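Local structure of 3-keto-5-aminohexanoate cleavage enzyme (Ralstonia eutropha, 3C6C) at residues Glu123-His135 and Leu163-Phe176. The protein probably cleaves 3-keto-5-aminohexanoate or a related beta-keto acid, as a metal-dependent TIM-barrel enzyme of the BKACE family. Residues are numbered along the deposited sequence; the frame is centred on the assembly and turned at random. Where two conformers were deposited one is given.
Sequences ESDVVPVAERVKH and LNTTRTLRAMARRF
In this TIM beta/alpha-barrel, the short helix 129-132 packs on helix 166-179 by a knob-into-hole contact. Val129 is the knob, set among Thr168, Ala171, Met172 and Arg175. Its two methyls part ways: CG2 reaches Ala171 CB at 3.9 Å, while CG1, anti to the backbone N (chi1 164°), meets the selenium of Met172 and Arg175 CG. Met172 is a selenomethionine whose chain bends at chi2 and chi3. The bend brings SE to 3.5 Å from Val133 CG1 and CE to 4.0 Å from Arg132 CB. Val133 CG1 also lies at the edge of the Phe176 ring.

Arg132 crosses from this apolar patch to the loop before helix 166-179. Two bonds hold its guanidinium: NE donates to Val127 O (2.9 Å) in its own segment and, in the Asn164 conformer given, NH1 donates to Asn164 OD1. Asn164 ND2 is held in turn by Thr149 O. Thr168 CG2 sits over one guanidinium face, while its OG1 bonds Glu117 of the second subunit. Arg175 turns its charged end to Glu137 and Glu178. The bond from Arg132 NH1 to Asn164 OD1 is 3.0 Å long, with the guanidinium and amide planes 85° apart.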
loop_
_atom_site.group_PDB
_atom_site.type_symbol
_atom_site.label_atom_id
_atom_site.label_comp_id
_atom_site.label_asym_id
_atom_site.label_seq_id
_atom_site.Cartn_x
_atom_site.Cartn_y
_atom_site.Cartn_z
ATOM N N GLU A 123 -5.654 38.216 19.507
ATOM C CA GLU A 123 -6.764 37.543 18.805
ATOM C C GLU A 123 -6.737 36.031 19.019
ATOM O O GLU A 123 -7.612 35.313 18.541
ATOM C CB GLU A 123 -6.769 37.845 17.299
ATOM C CG GLU A 123 -7.254 39.266 16.955
ATOM N N SER A 124 -5.707 35.563 19.719
ATOM C CA SER A 124 -5.572 34.132 20.014
ATOM C C SER A 124 -6.703 33.756 20.962
ATOM O O SER A 124 -7.205 34.595 21.713
ATOM C CB SER A 124 -4.203 33.799 20.636
ATOM O OG SER A 124 -3.108 34.145 19.774
ATOM N N ASP A 125 -7.124 32.500 20.900
ATOM C CA ASP A 125 -8.094 31.956 21.863
ATOM C C ASP A 125 -7.614 30.613 22.359
ATOM O O ASP A 125 -8.043 29.550 21.889
ATOM C CB ASP A 125 -9.500 31.854 21.215
ATOM C CG ASP A 125 -10.618 31.507 22.219
ATOM O OD1 ASP A 125 -10.472 31.777 23.435
ATOM O OD2 ASP A 125 -11.665 30.970 21.777
ATOM N N VAL A 126 -6.697 30.677 23.316
ATOM C CA VAL A 126 -6.161 29.482 23.953
ATOM C C VAL A 126 -6.610 29.505 25.397
ATOM O O VAL A 126 -6.143 30.315 26.191
ATOM C CB VAL A 126 -4.606 29.427 23.863
ATOM C CG1 VAL A 126 -4.053 28.213 24.621
ATOM C CG2 VAL A 126 -4.164 29.379 22.396
ATOM N N VAL A 127 -7.521 28.612 25.740
ATOM C CA VAL A 127 -8.131 28.676 27.056
ATOM C C VAL A 127 -8.035 27.372 27.826
ATOM O O VAL A 127 -7.836 26.298 27.264
ATOM C CB VAL A 127 -9.594 29.165 26.983
ATOM C CG1 VAL A 127 -9.656 30.573 26.369
ATOM C CG2 VAL A 127 -10.445 28.231 26.193
ATOM N N PRO A 128 -8.151 27.466 29.142
ATOM C CA PRO A 128 -7.955 26.288 29.964
ATOM C C PRO A 128 -9.036 25.246 29.829
ATOM O O PRO A 128 -10.147 25.529 29.364
ATOM C CB PRO A 128 -7.944 26.854 31.398
ATOM C CG PRO A 128 -7.609 28.272 31.232
ATOM C CD PRO A 128 -8.233 28.698 29.947
ATOM N N VAL A 129 -8.671 24.049 30.266
ATOM C CA VAL A 129 -9.556 22.879 30.192
ATOM C C VAL A 129 -10.933 23.179 30.780
ATOM O O VAL A 129 -11.967 22.883 30.184
ATOM C CB VAL A 129 -8.921 21.649 30.889
ATOM C CG1 VAL A 129 -9.968 20.572 31.166
ATOM C CG2 VAL A 129 -7.771 21.116 30.028
ATOM N N ALA A 130 -10.939 23.812 31.942
ATOM C CA ALA A 130 -12.192 23.982 32.686
ATOM C C ALA A 130 -13.164 24.823 31.859
ATOM O O ALA A 130 -14.387 24.597 31.848
ATOM C CB ALA A 130 -11.952 24.637 34.030
ATOM N N GLU A 131 -12.614 25.798 31.152
ATOM C CA GLU A 131 -13.474 26.644 30.325
ATOM C C GLU A 131 -13.854 25.907 29.043
ATOM O O GLU A 131 -14.982 25.986 28.565
ATOM C CB GLU A 131 -12.827 27.978 29.984
ATOM C CG GLU A 131 -13.906 28.993 29.640
ATOM C CD GLU A 131 -13.366 30.306 29.133
ATOM O OE1 GLU A 131 -12.182 30.640 29.395
ATOM O OE2 GLU A 131 -14.150 31.000 28.463
ATOM N N ARG A 132 -12.908 25.157 28.518
ATOM C CA ARG A 132 -13.146 24.433 27.255
ATOM C C ARG A 132 -14.319 23.470 27.378
ATOM O O ARG A 132 -15.035 23.206 26.406
ATOM C CB ARG A 132 -11.913 23.653 26.813
ATOM C CG ARG A 132 -10.832 24.499 26.211
ATOM C CD ARG A 132 -9.792 23.585 25.649
ATOM N NE ARG A 132 -8.497 24.210 25.414
ATOM C CZ ARG A 132 -7.552 23.629 24.683
ATOM N NH1 ARG A 132 -7.812 22.432 24.153
ATOM N NH2 ARG A 132 -6.374 24.224 24.483
ATOM N N VAL A 133 -14.532 22.953 28.577
ATOM C CA VAL A 133 -15.483 21.840 28.732
ATOM C C VAL A 133 -16.809 22.312 29.328
ATOM O O VAL A 133 -17.723 21.516 29.579
ATOM C CB VAL A 133 -14.898 20.643 29.552
ATOM C CG1 VAL A 133 -13.603 20.053 28.880
ATOM C CG2 VAL A 133 -14.673 21.027 31.008
ATOM N N LYS A 134 -16.912 23.618 29.546
ATOM C CA LYS A 134 -18.111 24.183 30.214
ATOM C C LYS A 134 -19.427 23.774 29.500
ATOM O O LYS A 134 -20.390 23.325 30.111
ATOM C CB LYS A 134 -17.985 25.714 30.339
ATOM C CG LYS A 134 -19.219 26.409 30.810
ATOM C CD LYS A 134 -19.741 25.812 32.114
ATOM C CE LYS A 134 -20.907 26.656 32.706
ATOM N NZ LYS A 134 -21.673 27.452 31.678
ATOM N N HIS A 135 -19.434 23.903 28.184
ATOM C CA HIS A 135 -20.634 23.563 27.398
ATOM C C HIS A 135 -20.975 22.085 27.484
ATOM O O HIS A 135 -22.139 21.692 27.439
ATOM C CB HIS A 135 -20.529 24.043 25.948
ATOM C CG HIS A 135 -19.488 23.341 25.142
ATOM N ND1 HIS A 135 -18.141 23.385 25.449
ATOM C CD2 HIS A 135 -19.595 22.583 24.022
ATOM C CE1 HIS A 135 -17.473 22.683 24.554
ATOM N NE2 HIS A 135 -18.329 22.189 23.677
ATOM N N LEU A 163 -3.111 24.537 18.949
ATOM C CA LEU A 163 -2.313 24.205 20.142
ATOM C C LEU A 163 -3.080 23.388 21.164
ATOM O O LEU A 163 -3.867 23.906 21.986
ATOM C CB LEU A 163 -1.741 25.479 20.791
ATOM C CG LEU A 163 -0.785 25.242 21.959
ATOM C CD1 LEU A 163 0.525 24.673 21.450
ATOM C CD2 LEU A 163 -0.574 26.543 22.757
ATOM N N ASN A 164 -2.861 22.091 21.045
ATOM C CA ASN A 164 -3.404 21.104 21.970
ATOM C C ASN A 164 -2.297 20.211 22.517
ATOM O O ASN A 164 -1.964 19.172 21.937
ATOM C CB ASN A 164 -4.471 20.263 21.268
ATOM C CG ASN A 164 -5.674 21.083 20.857
ATOM O OD1 ASN A 164 -6.479 21.499 21.690
ATOM N ND2 ASN A 164 -5.800 21.315 19.571
ATOM N N THR A 165 -1.737 20.640 23.643
ATOM C CA THR A 165 -0.619 19.941 24.279
ATOM C C THR A 165 -1.109 18.588 24.744
ATOM O O THR A 165 -2.282 18.411 25.032
ATOM C CB THR A 165 -0.048 20.729 25.486
ATOM O OG1 THR A 165 -1.079 20.867 26.468
ATOM C CG2 THR A 165 0.430 22.130 25.070
ATOM N N THR A 166 -0.210 17.623 24.785
ATOM C CA THR A 166 -0.590 16.273 25.205
ATOM C C THR A 166 -1.094 16.326 26.658
ATOM O O THR A 166 -1.929 15.526 27.101
ATOM C CB THR A 166 0.569 15.262 25.020
ATOM O OG1 THR A 166 1.738 15.737 25.702
ATOM C CG2 THR A 166 0.879 15.050 23.502
ATOM N N ARG A 167 -0.603 17.327 27.376
ATOM C CA ARG A 167 -0.984 17.541 28.781
ATOM C C ARG A 167 -2.460 17.938 28.862
ATOM O O ARG A 167 -3.273 17.397 29.638
ATOM C CB ARG A 167 -0.111 18.651 29.379
ATOM C CG ARG A 167 -0.404 19.002 30.817
ATOM C CD ARG A 167 0.598 20.060 31.331
ATOM N NE ARG A 167 0.545 21.283 30.531
ATOM C CZ ARG A 167 1.598 22.033 30.221
ATOM N NH1 ARG A 167 2.807 21.685 30.636
ATOM N NH2 ARG A 167 1.444 23.117 29.468
ATOM N N THR A 168 -2.792 18.904 28.032
ATOM C CA THR A 168 -4.183 19.360 27.905
ATOM C C THR A 168 -5.117 18.279 27.375
ATOM O O THR A 168 -6.240 18.134 27.842
ATOM C CB THR A 168 -4.274 20.650 27.082
ATOM O OG1 THR A 168 -3.741 21.699 27.897
ATOM C CG2 THR A 168 -5.730 20.993 26.674
ATOM N N LEU A 169 -4.629 17.500 26.418
ATOM C CA LEU A 169 -5.438 16.434 25.825
ATOM C C LEU A 169 -5.727 15.333 26.850
ATOM O O LEU A 169 -6.843 14.768 26.914
ATOM C CB LEU A 169 -4.759 15.855 24.572
ATOM C CG LEU A 169 -4.724 16.794 23.356
ATOM C CD1 LEU A 169 -3.859 16.166 22.251
ATOM C CD2 LEU A 169 -6.135 17.153 22.870
ATOM N N ARG A 170 -4.721 15.039 27.668
ATOM C CA ARG A 170 -4.903 14.041 28.720
ATOM C C ARG A 170 -5.971 14.508 29.716
ATOM O O ARG A 170 -6.814 13.731 30.163
ATOM C CB ARG A 170 -3.586 13.733 29.454
ATOM C CG ARG A 170 -2.673 12.881 28.650
ATOM C CD ARG A 170 -1.320 12.793 29.294
ATOM N NE ARG A 170 -0.536 11.717 28.698
ATOM C CZ ARG A 170 0.571 11.903 27.985
ATOM N NH1 ARG A 170 1.065 13.129 27.819
ATOM N NH2 ARG A 170 1.190 10.856 27.471
ATOM N N ALA A 171 -5.918 15.789 30.056
ATOM C CA ALA A 171 -6.854 16.359 31.044
ATOM C C ALA A 171 -8.285 16.370 30.495
ATOM O O ALA A 171 -9.256 16.044 31.217
ATOM C CB ALA A 171 -6.420 17.751 31.470
HETATM N N MSE A 172 -8.394 16.690 29.209
HETATM C CA MSE A 172 -9.681 16.727 28.480
HETATM C C MSE A 172 -10.307 15.349 28.443
HETATM O O MSE A 172 -11.488 15.159 28.717
HETATM C CB MSE A 172 -9.484 17.171 27.022
HETATM C CG MSE A 172 -9.063 18.630 26.825
HETATM SE SE MSE A 172 -10.426 19.891 27.393
HETATM C CE MSE A 172 -11.601 19.794 25.862
ATOM N N ALA A 173 -9.475 14.389 28.079
ATOM C CA ALA A 173 -9.904 12.994 27.965
ATOM C C ALA A 173 -10.479 12.552 29.301
ATOM O O ALA A 173 -11.546 11.932 29.375
ATOM C CB ALA A 173 -8.735 12.069 27.540
ATOM N N ARG A 174 -9.753 12.891 30.360
ATOM C CA ARG A 174 -10.190 12.558 31.734
ATOM C C ARG A 174 -11.531 13.212 32.096
ATOM O O ARG A 174 -12.417 12.558 32.677
ATOM C CB ARG A 174 -9.114 12.882 32.780
ATOM C CG ARG A 174 -9.455 12.271 34.126
ATOM C CD ARG A 174 -8.346 12.461 35.165
ATOM N NE ARG A 174 -7.063 11.831 34.813
ATOM C CZ ARG A 174 -6.704 10.598 35.170
ATOM N NH1 ARG A 174 -7.536 9.835 35.875
ATOM N NH2 ARG A 174 -5.518 10.116 34.814
ATOM N N ARG A 175 -11.702 14.473 31.704
ATOM C CA ARG A 175 -12.954 15.181 31.963
ATOM C C ARG A 175 -14.121 14.507 31.245
ATOM O O ARG A 175 -15.221 14.362 31.801
ATOM C CB ARG A 175 -12.886 16.676 31.606
ATOM C CG ARG A 175 -12.152 17.492 32.635
ATOM C CD ARG A 175 -12.859 17.395 34.016
ATOM N NE ARG A 175 -14.097 18.186 34.089
ATOM C CZ ARG A 175 -15.209 17.780 34.681
ATOM N NH1 ARG A 175 -15.282 16.583 35.244
ATOM N NH2 ARG A 175 -16.255 18.578 34.714
ATOM N N PHE A 176 -13.871 14.073 30.015
ATOM C CA PHE A 176 -14.919 13.421 29.223
ATOM C C PHE A 176 -15.331 12.135 29.926
ATOM O O PHE A 176 -16.513 11.800 29.999
ATOM C CB PHE A 176 -14.449 13.051 27.797
ATOM C CG PHE A 176 -14.361 14.221 26.807
ATOM C CD1 PHE A 176 -13.989 15.506 27.179
ATOM C CD2 PHE A 176 -14.592 13.976 25.465
ATOM C CE1 PHE A 176 -13.900 16.535 26.229
ATOM C CE2 PHE A 176 -14.492 14.986 24.526
ATOM C CZ PHE A 176 -14.126 16.257 24.898
#